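Local structure of yersinopine synthase (Yersinia pestis, 6C4M) at residues H116-L121 against D460-I465; V148-N153 against I466-R471; K409-L414 against R433-L438. The protein catalyses the NADPH-dependent reductive condensation of pyruvate with an aminobutanoate intermediate, the last step in making the metallophore yersinopine. One frame throughout, in Å; residues are numbered along the deposited sequence.

Interaction 1: H116-L121 against D460-I465; sequences HYYAVL and DRQAAI. With NAP (NADP nicotinamide-adenine-dinucleotide phosphate), chain B.
Y118, on the short helix 117-121 of the Rossmann-type nucleotide-binding region, reaches across to R461, Q462 and I465 on the C-terminal helix 459-471. The two helical segments cross at 86°, and their axes come no closer than 11.3 Å, a gap that the tyrosine bridges. With CG anti to the backbone N (chi1 174°), its ring extends toward the other helix. Each part of the side chain meets a different neighbour. Y118 CB rests against Q462 CD at 3.7 Å, with the glutamine amide turned just 14° from the plane of the ring. Farther out, Y118 CE1 touches I465 CD1 at 3.5 Å, and Y118 OH lies 3.2 Å from R461 CG, the carbon from which the arginine chain bends.

One short helix serves both the cofactor and the C-terminal helix, for at its N-cap, two residues before Y118, stands H116. The adenine of NADP brings its N1A edge over one face of the H116 ring, N1A lying 3.0 Å from H116 CE1.

Two waters complete the join between the helices. Water 1 accepts from Y118 N and donates to Q462 OE1, the latter bond measuring 2.6 Å. Water 2 lies in the plane of both the Y118 ring and the R461 guanidinium, accepting from R461 NE at 3.0 Å and hydrogen-bonded to Y118 OH.

The direct contact is therefore made through carbon atoms and the phenol oxygen, whereas the polar linkage passes through water.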
loop_
_atom_site.group_PDB
_atom_site.type_symbol
_atom_site.label_atom_id
_atom_site.label_comp_id
_atom_site.label_asym_id
_atom_site.label_seq_id
_atom_site.Cartn_x
_atom_site.Cartn_y
_atom_site.Cartn_z
ATOM N N HIS A 116 2.790 9.278 -33.311
ATOM C CA HIS A 116 2.237 9.905 -34.504
ATOM C C HIS A 116 3.228 10.847 -35.186
ATOM O O HIS A 116 2.864 11.499 -36.172
ATOM C CB HIS A 116 0.951 10.661 -34.153
ATOM C CG HIS A 116 -0.211 9.753 -33.899
ATOM N ND1 HIS A 116 -1.094 9.391 -34.896
ATOM C CD2 HIS A 116 -0.611 9.092 -32.779
ATOM C CE1 HIS A 116 -1.992 8.552 -34.401
ATOM N NE2 HIS A 116 -1.723 8.361 -33.118
ATOM N N TYR A 117 4.477 10.898 -34.721
ATOM C CA TYR A 117 5.487 11.709 -35.409
ATOM C C TYR A 117 5.639 11.249 -36.847
ATOM O O TYR A 117 5.705 12.066 -37.759
ATOM C CB TYR A 117 6.832 11.592 -34.725
ATOM C CG TYR A 117 6.951 12.262 -33.364
ATOM C CD1 TYR A 117 5.959 13.112 -32.879
ATOM C CD2 TYR A 117 8.067 12.051 -32.578
ATOM C CE1 TYR A 117 6.081 13.722 -31.655
ATOM C CE2 TYR A 117 8.193 12.653 -31.366
ATOM C CZ TYR A 117 7.201 13.509 -30.907
ATOM O OH TYR A 117 7.320 14.137 -29.676
ATOM N N TYR A 118 5.726 9.935 -37.060
ATOM C CA TYR A 118 6.001 9.428 -38.399
ATOM C C TYR A 118 4.902 9.844 -39.357
ATOM O O TYR A 118 5.174 10.413 -40.429
ATOM C CB TYR A 118 6.134 7.912 -38.382
ATOM C CG TYR A 118 6.275 7.263 -39.743
ATOM C CD1 TYR A 118 7.466 7.373 -40.460
ATOM C CD2 TYR A 118 5.222 6.544 -40.323
ATOM C CE1 TYR A 118 7.610 6.782 -41.714
ATOM C CE2 TYR A 118 5.365 5.946 -41.580
ATOM C CZ TYR A 118 6.561 6.077 -42.264
ATOM O OH TYR A 118 6.738 5.490 -43.498
ATOM N N ALA A 119 3.650 9.587 -38.963
ATOM C CA ALA A 119 2.508 9.868 -39.827
ATOM C C ALA A 119 2.438 11.359 -40.142
ATOM O O ALA A 119 2.117 11.750 -41.269
ATOM C CB ALA A 119 1.216 9.368 -39.149
ATOM N N VAL A 120 2.799 12.200 -39.172
ATOM C CA VAL A 120 2.799 13.648 -39.372
ATOM C C VAL A 120 3.937 14.056 -40.293
ATOM O O VAL A 120 3.727 14.707 -41.322
ATOM C CB VAL A 120 2.883 14.379 -38.015
ATOM C CG1 VAL A 120 3.162 15.898 -38.216
ATOM C CG2 VAL A 120 1.603 14.188 -37.220
ATOM N N LEU A 121 5.159 13.645 -39.964
ATOM C CA LEU A 121 6.309 14.102 -40.728
ATOM C C LEU A 121 6.225 13.688 -42.197
ATOM O O LEU A 121 6.680 14.442 -43.071
ATOM C CB LEU A 121 7.600 13.596 -40.081
ATOM C CG LEU A 121 7.890 14.282 -38.734
ATOM C CD1 LEU A 121 9.014 13.545 -38.033
ATOM C CD2 LEU A 121 8.231 15.747 -38.846
ATOM N N ASP A 460 6.344 -1.221 -37.779
ATOM C CA ASP A 460 7.378 -1.934 -38.531
ATOM C C ASP A 460 8.242 -0.966 -39.339
ATOM O O ASP A 460 9.476 -1.016 -39.281
ATOM C CB ASP A 460 6.740 -3.009 -39.444
ATOM C CG ASP A 460 5.534 -2.494 -40.251
ATOM O OD1 ASP A 460 5.301 -1.266 -40.334
ATOM O OD2 ASP A 460 4.804 -3.337 -40.840
ATOM N N ARG A 461 7.618 -0.055 -40.069
ATOM C CA ARG A 461 8.401 0.868 -40.874
ATOM C C ARG A 461 9.259 1.758 -39.976
ATOM O O ARG A 461 10.415 2.063 -40.295
ATOM C CB ARG A 461 7.465 1.689 -41.771
ATOM C CG ARG A 461 8.159 2.694 -42.677
ATOM C CD ARG A 461 9.027 2.042 -43.775
ATOM N NE ARG A 461 9.883 3.058 -44.401
ATOM C CZ ARG A 461 11.082 2.823 -44.929
ATOM N NH1 ARG A 461 11.589 1.590 -44.923
ATOM N NH2 ARG A 461 11.775 3.832 -45.468
ATOM N N GLN A 462 8.724 2.153 -38.828
ATOM C CA GLN A 462 9.473 3.031 -37.926
ATOM C C GLN A 462 10.714 2.332 -37.382
ATOM O O GLN A 462 11.816 2.908 -37.366
ATOM C CB GLN A 462 8.563 3.482 -36.792
ATOM C CG GLN A 462 7.514 4.447 -37.257
ATOM C CD GLN A 462 6.700 5.046 -36.134
ATOM O OE1 GLN A 462 7.229 5.697 -35.228
ATOM N NE2 GLN A 462 5.394 4.844 -36.198
ATOM N N ALA A 463 10.547 1.096 -36.903
ATOM C CA ALA A 463 11.694 0.351 -36.381
ATOM C C ALA A 463 12.771 0.223 -37.448
ATOM O O ALA A 463 13.966 0.360 -37.158
ATOM C CB ALA A 463 11.273 -1.036 -35.880
ATOM N N ALA A 464 12.359 -0.020 -38.689
ATOM C CA ALA A 464 13.321 -0.101 -39.785
ATOM C C ALA A 464 14.035 1.229 -39.990
ATOM O O ALA A 464 15.259 1.275 -40.174
ATOM C CB ALA A 464 12.612 -0.543 -41.067
ATOM N N ILE A 465 13.289 2.329 -39.967
ATOM C CA ILE A 465 13.911 3.632 -40.175
ATOM C C ILE A 465 14.897 3.919 -39.052
ATOM O O ILE A 465 16.038 4.323 -39.288
ATOM C CB ILE A 465 12.827 4.719 -40.290
ATOM C CG1 ILE A 465 12.054 4.542 -41.594
ATOM C CG2 ILE A 465 13.426 6.087 -40.218
ATOM C CD1 ILE A 465 10.742 5.301 -41.599
HETATM P PA NAP B . -2.930 15.241 -26.871
HETATM O O1A NAP B . -1.695 14.453 -26.674
HETATM O O2A NAP B . -4.177 14.529 -26.283
HETATM O O5B NAP B . -3.110 15.488 -28.486
HETATM C C5B NAP B . -2.218 16.478 -29.044
HETATM C C4B NAP B . -2.561 16.619 -30.539
HETATM O O4B NAP B . -2.364 15.211 -31.173
HETATM C C3B NAP B . -3.789 16.946 -30.723
HETATM O O3B NAP B . -3.925 17.828 -31.882
HETATM C C2B NAP B . -4.571 15.539 -31.065
HETATM O O2B NAP B . -5.760 15.810 -31.886
HETATM C C1B NAP B . -3.737 14.830 -31.737
HETATM N N9A NAP B . -3.924 13.440 -31.318
HETATM C C8A NAP B . -4.040 12.805 -30.140
HETATM N N7A NAP B . -4.220 11.514 -30.453
HETATM C C5A NAP B . -4.209 11.389 -31.817
HETATM C C6A NAP B . -4.347 10.249 -32.569
HETATM N N6A NAP B . -4.562 8.831 -32.277
HETATM N N1A NAP B . -4.305 10.337 -33.911
HETATM C C2A NAP B . -4.114 11.555 -34.520
HETATM N N3A NAP B . -3.978 12.684 -33.767
HETATM C C4A NAP B . -4.023 12.587 -32.390
HETATM O O3 NAP B . -2.729 16.692 -26.096
HETATM P PN NAP B . -1.557 17.205 -25.106
HETATM O O1N NAP B . -1.423 18.632 -25.411
HETATM O O2N NAP B . -2.082 16.932 -23.675
HETATM O O5D NAP B . -0.098 16.405 -25.239
HETATM C C5D NAP B . 0.977 16.943 -26.053
HETATM C C4D NAP B . 2.160 15.963 -25.914
HETATM O O4D NAP B . 2.646 15.919 -24.394
HETATM C C3D NAP B . 1.868 14.715 -26.215
HETATM O O3D NAP B . 3.162 14.092 -26.681
HETATM C C2D NAP B . 1.504 14.011 -24.903
HETATM O O2D NAP B . 1.885 12.719 -24.988
HETATM C C1D NAP B . 2.437 14.726 -23.907
HETATM N N1N NAP B . 1.896 14.870 -22.533
HETATM C C2N NAP B . 1.126 15.919 -22.170
HETATM C C3N NAP B . 0.673 16.008 -20.834
HETATM C C7N NAP B . -0.214 17.186 -20.377
HETATM O O7N NAP B . -0.221 17.550 -19.268
HETATM N N7N NAP B . -1.034 17.819 -21.375
HETATM C C4N NAP B . 0.998 15.043 -19.923
HETATM C C5N NAP B . 1.758 14.001 -20.293
HETATM C C6N NAP B . 2.224 13.911 -21.610
HETATM P P2B NAP B . -7.226 16.231 -31.138
HETATM O O1X NAP B . -7.872 14.942 -30.676
HETATM O O2X NAP B . -6.970 17.112 -29.962
HETATM O O3X NAP B . -8.121 16.883 -32.165
HETATM O O HOH W 1 5.879 7.947 -34.876
HETATM O O HOH W 2 9.467 5.969 -44.988
#

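Interaction 2: V148-N153 against I466-R471; sequences VQNLLN and IEQQWR
N150 of helix 144-154 meets Q468 and Q469 of helix 459-471 in a contact made almost wholly of side-chain amides, where the two helical segments cross at 83° with their axes 9.0 Å apart.

The direct hydrogen bonds both start from one nitrogen. N150 ND2 donates weakly to Q469 OE1 at 3.3 Å and, again weakly, to Q468 OE1 at 3.5 Å. The N150 and Q469 side chains run alongside one another, pointing opposite ways, their amide planes 76° apart. In Q469 the bend at chi2 (63°) sets the amide against the backbone of N150, Q469 OE1 coming within 3.3 Å of N150 CA.

Water adds a further link. Water 3 donates to Q469 OE1 at 2.8 Å and weakly to N153 OD1, three residues beyond N150 on the same helix. This water has more acceptors within reach than hydrogens to give, some of them outside the two segments, so its bonds probably alternate.

Van der Waals contact fills in beside the amides. Q149 CB lies near the Q469 amide, while Q149 NE2 and Q469 NE2, two donors 3.5 Å apart, do not bond.

The charged pair belongs to helix 459-471 alone. R471 grips E467 side-on, with NE at 2.8 Å and NH2 at 2.7 Å from the same oxygen, E467 OE2, which lies in the guanidinium plane. This salt bridge spans one turn of helix 459-471, away from the amide contact, and W470 NE1 is bonded to L314 O.

The direct bonds are long and weak and their partners uncharged, so the polar link at this crossing is shared among several amides and a water.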
loop_
_atom_site.group_PDB
_atom_site.type_symbol
_atom_site.label_atom_id
_atom_site.label_comp_id
_atom_site.label_asym_id
_atom_site.label_seq_id
_atom_site.Cartn_x
_atom_site.Cartn_y
_atom_site.Cartn_z
ATOM N N VAL A 148 13.233 10.769 -36.813
ATOM C CA VAL A 148 13.073 12.088 -37.425
ATOM C C VAL A 148 14.314 12.484 -38.220
ATOM O O VAL A 148 14.200 13.067 -39.309
ATOM C CB VAL A 148 12.729 13.118 -36.342
ATOM C CG1 VAL A 148 12.760 14.548 -36.878
ATOM C CG2 VAL A 148 11.378 12.743 -35.777
ATOM N N GLN A 149 15.515 12.213 -37.695
ATOM C CA GLN A 149 16.725 12.520 -38.461
ATOM C C GLN A 149 16.677 11.861 -39.824
ATOM O O GLN A 149 17.046 12.457 -40.854
ATOM C CB GLN A 149 17.980 12.018 -37.757
ATOM C CG GLN A 149 18.507 12.826 -36.623
ATOM C CD GLN A 149 19.797 12.211 -36.133
ATOM O OE1 GLN A 149 19.822 11.616 -35.076
ATOM N NE2 GLN A 149 20.851 12.287 -36.941
ATOM N N ASN A 150 16.317 10.579 -39.821
ATOM C CA ASN A 150 16.325 9.807 -41.054
ATOM C C ASN A 150 15.395 10.426 -42.086
ATOM O O ASN A 150 15.759 10.586 -43.256
ATOM C CB ASN A 150 15.915 8.362 -40.754
ATOM C CG ASN A 150 16.025 7.480 -41.955
ATOM O OD1 ASN A 150 15.123 7.437 -42.784
ATOM N ND2 ASN A 150 17.146 6.789 -42.077
ATOM N N LEU A 151 14.174 10.781 -41.673
ATOM C CA LEU A 151 13.233 11.386 -42.615
ATOM C C LEU A 151 13.749 12.717 -43.134
ATOM O O LEU A 151 13.645 13.023 -44.328
ATOM C CB LEU A 151 11.873 11.586 -41.950
ATOM C CG LEU A 151 11.108 10.332 -41.477
ATOM C CD1 LEU A 151 9.773 10.751 -40.858
ATOM C CD2 LEU A 151 10.862 9.365 -42.609
ATOM N N LEU A 152 14.247 13.560 -42.240
ATOM C CA LEU A 152 14.758 14.855 -42.680
ATOM C C LEU A 152 15.923 14.687 -43.643
ATOM O O LEU A 152 16.020 15.404 -44.654
ATOM C CB LEU A 152 15.182 15.678 -41.458
ATOM C CG LEU A 152 14.020 16.157 -40.581
ATOM C CD1 LEU A 152 14.537 16.766 -39.232
ATOM C CD2 LEU A 152 13.196 17.193 -41.343
ATOM N N ASN A 153 16.831 13.760 -43.338
ATOM C CA ASN A 153 17.971 13.538 -44.212
ATOM C C ASN A 153 17.503 13.140 -45.600
ATOM O O ASN A 153 18.083 13.577 -46.599
ATOM C CB ASN A 153 18.914 12.481 -43.631
ATOM C CG ASN A 153 20.056 12.121 -44.586
ATOM O OD1 ASN A 153 19.983 11.120 -45.309
ATOM N ND2 ASN A 153 21.109 12.953 -44.611
ATOM N N ILE A 466 14.481 3.690 -37.814
ATOM C CA ILE A 466 15.364 3.947 -36.679
ATOM C C ILE A 466 16.632 3.098 -36.799
ATOM O O ILE A 466 17.750 3.587 -36.595
ATOM C CB ILE A 466 14.608 3.695 -35.358
ATOM C CG1 ILE A 466 13.524 4.745 -35.162
ATOM C CG2 ILE A 466 15.503 3.750 -34.160
ATOM C CD1 ILE A 466 12.425 4.307 -34.155
ATOM N N GLU A 467 16.474 1.813 -37.144
ATOM C CA GLU A 467 17.636 0.936 -37.283
ATOM C C GLU A 467 18.583 1.459 -38.361
ATOM O O GLU A 467 19.807 1.447 -38.179
ATOM C CB GLU A 467 17.204 -0.493 -37.640
ATOM C CG GLU A 467 18.416 -1.411 -37.897
ATOM C CD GLU A 467 18.037 -2.783 -38.414
ATOM O OE1 GLU A 467 16.843 -3.008 -38.704
ATOM O OE2 GLU A 467 18.949 -3.631 -38.545
ATOM N N GLN A 468 18.024 1.886 -39.498
ATOM C CA GLN A 468 18.829 2.407 -40.605
ATOM C C GLN A 468 19.616 3.629 -40.159
ATOM O O GLN A 468 20.823 3.728 -40.399
ATOM C CB GLN A 468 17.922 2.741 -41.802
ATOM C CG GLN A 468 18.662 3.091 -43.092
ATOM C CD GLN A 468 17.801 3.904 -44.090
ATOM O OE1 GLN A 468 16.574 3.959 -43.978
ATOM N NE2 GLN A 468 18.454 4.540 -45.050
ATOM N N GLN A 469 18.951 4.563 -39.482
ATOM C CA GLN A 469 19.650 5.769 -39.050
ATOM C C GLN A 469 20.767 5.440 -38.069
ATOM O O GLN A 469 21.875 5.969 -38.187
ATOM C CB GLN A 469 18.667 6.754 -38.434
ATOM C CG GLN A 469 19.310 8.081 -38.059
ATOM C CD GLN A 469 19.852 8.805 -39.270
ATOM O OE1 GLN A 469 19.301 8.683 -40.381
ATOM N NE2 GLN A 469 20.947 9.543 -39.078
ATOM N N TRP A 470 20.485 4.578 -37.082
ATOM C CA TRP A 470 21.464 4.245 -36.054
ATOM C C TRP A 470 22.692 3.555 -36.645
ATOM O O TRP A 470 23.826 3.851 -36.258
ATOM C CB TRP A 470 20.814 3.355 -34.991
ATOM C CG TRP A 470 21.763 2.916 -33.946
ATOM C CD1 TRP A 470 22.135 3.612 -32.846
ATOM C CD2 TRP A 470 22.476 1.679 -33.899
ATOM N NE1 TRP A 470 23.037 2.897 -32.121
ATOM C CE2 TRP A 470 23.271 1.706 -32.744
ATOM C CE3 TRP A 470 22.518 0.547 -34.725
ATOM C CZ2 TRP A 470 24.084 0.639 -32.365
ATOM C CZ3 TRP A 470 23.342 -0.504 -34.364
ATOM C CH2 TRP A 470 24.116 -0.449 -33.190
ATOM N N ARG A 471 22.481 2.602 -37.557
ATOM C CA ARG A 471 23.605 1.895 -38.173
ATOM C C ARG A 471 24.471 2.823 -39.018
ATOM O O ARG A 471 25.662 2.561 -39.203
ATOM C CB ARG A 471 23.097 0.743 -39.041
ATOM C CG ARG A 471 22.501 -0.414 -38.246
ATOM C CD ARG A 471 22.403 -1.642 -39.143
ATOM N NE ARG A 471 21.569 -2.701 -38.574
ATOM C CZ ARG A 471 22.012 -3.690 -37.803
ATOM N NH1 ARG A 471 23.296 -3.792 -37.482
ATOM N NH2 ARG A 471 21.156 -4.586 -37.347
HETATM O O HOH W 3 20.138 8.997 -42.991
#

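Interaction 3: K409-L414 against R433-L438; sequences KLRTLL and RFQQAL
R411 and Q435 join helices 401-419 and 425-445 through a single hydrogen bond, from R411 NH2 to Q435 OE1 at 2.7 Å. It is fairly straight, with an N-H...O angle of 152°. The oxygen meets the edge of the guanidinium close to its plane, but on the glutamine side the donor stands above the carbonyl plane, 36° out of it. The two flat groups are accordingly steeply turned against each other.

Long side chains make the bond possible, since the nearest CA atoms, those of R411 and Q435, are 10.7 Å apart. The arginine runs extended as far as CD and then bends at chi3 (-52°), while the glutamine bends earlier, at chi2. A second partner steadies the arginine: R411 NH1 forms a salt bridge with D457 OD2, so the guanidinium is held through two different nitrogens.

Beside this bond L410 and L414, with the R411 side chain, pack on L431 of helix 425-445. On its other flanks, helix 401-419 meets helix 459-471 through T412, and helix 425-445 meets helix 267-274 through F434 and L438.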
loop_
_atom_site.group_PDB
_atom_site.type_symbol
_atom_site.label_atom_id
_atom_site.label_comp_id
_atom_site.label_asym_id
_atom_site.label_seq_id
_atom_site.Cartn_x
_atom_site.Cartn_y
_atom_site.Cartn_z
ATOM N N LYS A 409 4.464 2.606 -28.980
ATOM C CA LYS A 409 5.843 2.952 -28.643
ATOM C C LYS A 409 6.661 1.718 -28.301
ATOM O O LYS A 409 7.827 1.599 -28.702
ATOM C CB LYS A 409 5.868 3.935 -27.488
ATOM C CG LYS A 409 5.399 5.355 -27.851
ATOM C CD LYS A 409 5.229 6.153 -26.553
ATOM C CE LYS A 409 4.496 7.455 -26.756
ATOM N NZ LYS A 409 4.364 8.207 -25.473
ATOM N N LEU A 410 6.056 0.774 -27.568
ATOM C CA LEU A 410 6.799 -0.398 -27.150
ATOM C C LEU A 410 6.953 -1.378 -28.297
ATOM O O LEU A 410 8.014 -2.002 -28.435
ATOM C CB LEU A 410 6.100 -1.044 -25.935
ATOM C CG LEU A 410 6.709 -2.329 -25.400
ATOM C CD1 LEU A 410 8.133 -2.046 -24.979
ATOM C CD2 LEU A 410 5.878 -2.815 -24.218
ATOM N N ARG A 411 5.932 -1.526 -29.148
ATOM C CA ARG A 411 6.087 -2.418 -30.294
ATOM C C ARG A 411 7.213 -1.958 -31.206
ATOM O O ARG A 411 8.009 -2.776 -31.688
ATOM C CB ARG A 411 4.792 -2.517 -31.092
ATOM C CG ARG A 411 4.927 -3.391 -32.366
ATOM C CD ARG A 411 3.582 -3.668 -33.016
ATOM N NE ARG A 411 2.645 -4.209 -32.024
ATOM C CZ ARG A 411 1.453 -4.702 -32.306
ATOM N NH1 ARG A 411 1.060 -4.755 -33.575
ATOM N NH2 ARG A 411 0.672 -5.166 -31.319
ATOM N N THR A 412 7.292 -0.652 -31.475
ATOM C CA THR A 412 8.383 -0.155 -32.309
ATOM C C THR A 412 9.728 -0.578 -31.727
ATOM O O THR A 412 10.589 -1.098 -32.446
ATOM C CB THR A 412 8.299 1.374 -32.459
ATOM O OG1 THR A 412 7.118 1.729 -33.212
ATOM C CG2 THR A 412 9.534 1.912 -33.210
ATOM N N LEU A 413 9.909 -0.404 -30.408
ATOM C CA LEU A 413 11.179 -0.768 -29.779
ATOM C C LEU A 413 11.408 -2.271 -29.751
ATOM O O LEU A 413 12.552 -2.724 -29.909
ATOM C CB LEU A 413 11.235 -0.186 -28.378
ATOM C CG LEU A 413 11.230 1.334 -28.330
ATOM C CD1 LEU A 413 10.964 1.903 -26.941
ATOM C CD2 LEU A 413 12.555 1.806 -28.804
ATOM N N LEU A 414 10.353 -3.059 -29.566
ATOM C CA LEU A 414 10.500 -4.510 -29.603
ATOM C C LEU A 414 10.934 -4.976 -30.980
ATOM O O LEU A 414 11.764 -5.883 -31.099
ATOM C CB LEU A 414 9.185 -5.198 -29.222
ATOM C CG LEU A 414 9.261 -6.719 -29.031
ATOM C CD1 LEU A 414 10.139 -7.075 -27.841
ATOM C CD2 LEU A 414 7.884 -7.296 -28.790
ATOM N N ARG A 433 0.260 -10.389 -24.377
ATOM C CA ARG A 433 -0.955 -10.368 -23.574
ATOM C C ARG A 433 -1.943 -9.361 -24.142
ATOM O O ARG A 433 -3.131 -9.660 -24.301
ATOM C CB ARG A 433 -0.592 -10.036 -22.122
ATOM C CG ARG A 433 -1.731 -10.090 -21.131
ATOM C CD ARG A 433 -1.356 -9.436 -19.788
ATOM N NE ARG A 433 -0.274 -10.116 -19.059
ATOM C CZ ARG A 433 0.620 -9.485 -18.303
ATOM N NH1 ARG A 433 0.548 -8.175 -18.174
ATOM N NH2 ARG A 433 1.580 -10.156 -17.655
ATOM N N PHE A 434 -1.457 -8.151 -24.467
ATOM C CA PHE A 434 -2.305 -7.142 -25.097
ATOM C C PHE A 434 -2.908 -7.651 -26.407
ATOM O O PHE A 434 -4.122 -7.516 -26.647
ATOM C CB PHE A 434 -1.505 -5.858 -25.394
ATOM C CG PHE A 434 -2.269 -4.911 -26.246
ATOM C CD1 PHE A 434 -3.269 -4.143 -25.679
ATOM C CD2 PHE A 434 -2.054 -4.837 -27.626
ATOM C CE1 PHE A 434 -4.009 -3.277 -26.439
ATOM C CE2 PHE A 434 -2.796 -3.973 -28.403
ATOM C CZ PHE A 434 -3.787 -3.197 -27.808
ATOM N N GLN A 435 -2.062 -8.180 -27.294
ATOM C CA GLN A 435 -2.534 -8.590 -28.616
ATOM C C GLN A 435 -3.611 -9.672 -28.514
ATOM O O GLN A 435 -4.599 -9.643 -29.253
ATOM C CB GLN A 435 -1.354 -9.080 -29.462
ATOM C CG GLN A 435 -1.537 -9.051 -30.987
ATOM C CD GLN A 435 -2.080 -7.734 -31.540
ATOM O OE1 GLN A 435 -1.634 -6.643 -31.178
ATOM N NE2 GLN A 435 -3.072 -7.843 -32.415
ATOM N N GLN A 436 -3.446 -10.630 -27.600
ATOM C CA GLN A 436 -4.469 -11.671 -27.443
ATOM C C GLN A 436 -5.788 -11.092 -26.944
ATOM O O GLN A 436 -6.856 -11.450 -27.445
ATOM C CB GLN A 436 -3.973 -12.750 -26.504
ATOM C CG GLN A 436 -4.987 -13.875 -26.277
ATOM C CD GLN A 436 -4.357 -15.025 -25.565
ATOM O OE1 GLN A 436 -4.105 -14.953 -24.365
ATOM N NE2 GLN A 436 -4.025 -16.076 -26.310
ATOM N N ALA A 437 -5.735 -10.177 -25.979
ATOM C CA ALA A 437 -6.947 -9.510 -25.500
ATOM C C ALA A 437 -7.591 -8.657 -26.588
ATOM O O ALA A 437 -8.825 -8.580 -26.689
ATOM C CB ALA A 437 -6.611 -8.634 -24.295
ATOM N N LEU A 438 -6.776 -7.943 -27.365
ATOM C CA LEU A 438 -7.311 -7.155 -28.467
ATOM C C LEU A 438 -7.980 -8.060 -29.497
ATOM O O LEU A 438 -9.065 -7.747 -29.997
ATOM C CB LEU A 438 -6.189 -6.346 -29.119
ATOM C CG LEU A 438 -6.572 -5.538 -30.358
ATOM C CD1 LEU A 438 -7.689 -4.546 -30.032
ATOM C CD2 LEU A 438 -5.360 -4.822 -31.004
#

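In the fold
Helix 459-471 supplies one side of both interactions 1 and 2, whose centres lie about 10 Å apart: its first half meets helix 117-121, its second half helix 144-154. These two helices also touch each other, L121 packing on V148 and L151. Interaction 1 is partly buried and combines carbon contacts with water bridges; interaction 2, at the surface, relies on weak amide bonds. Interaction 3 is likewise a surface contact but consists of one short, charge-assisted bond between distant backbones. T412, in its 409-414 segment, packs on Q462 and I466, so helix 401-419 connects it to the helix shared by the other two.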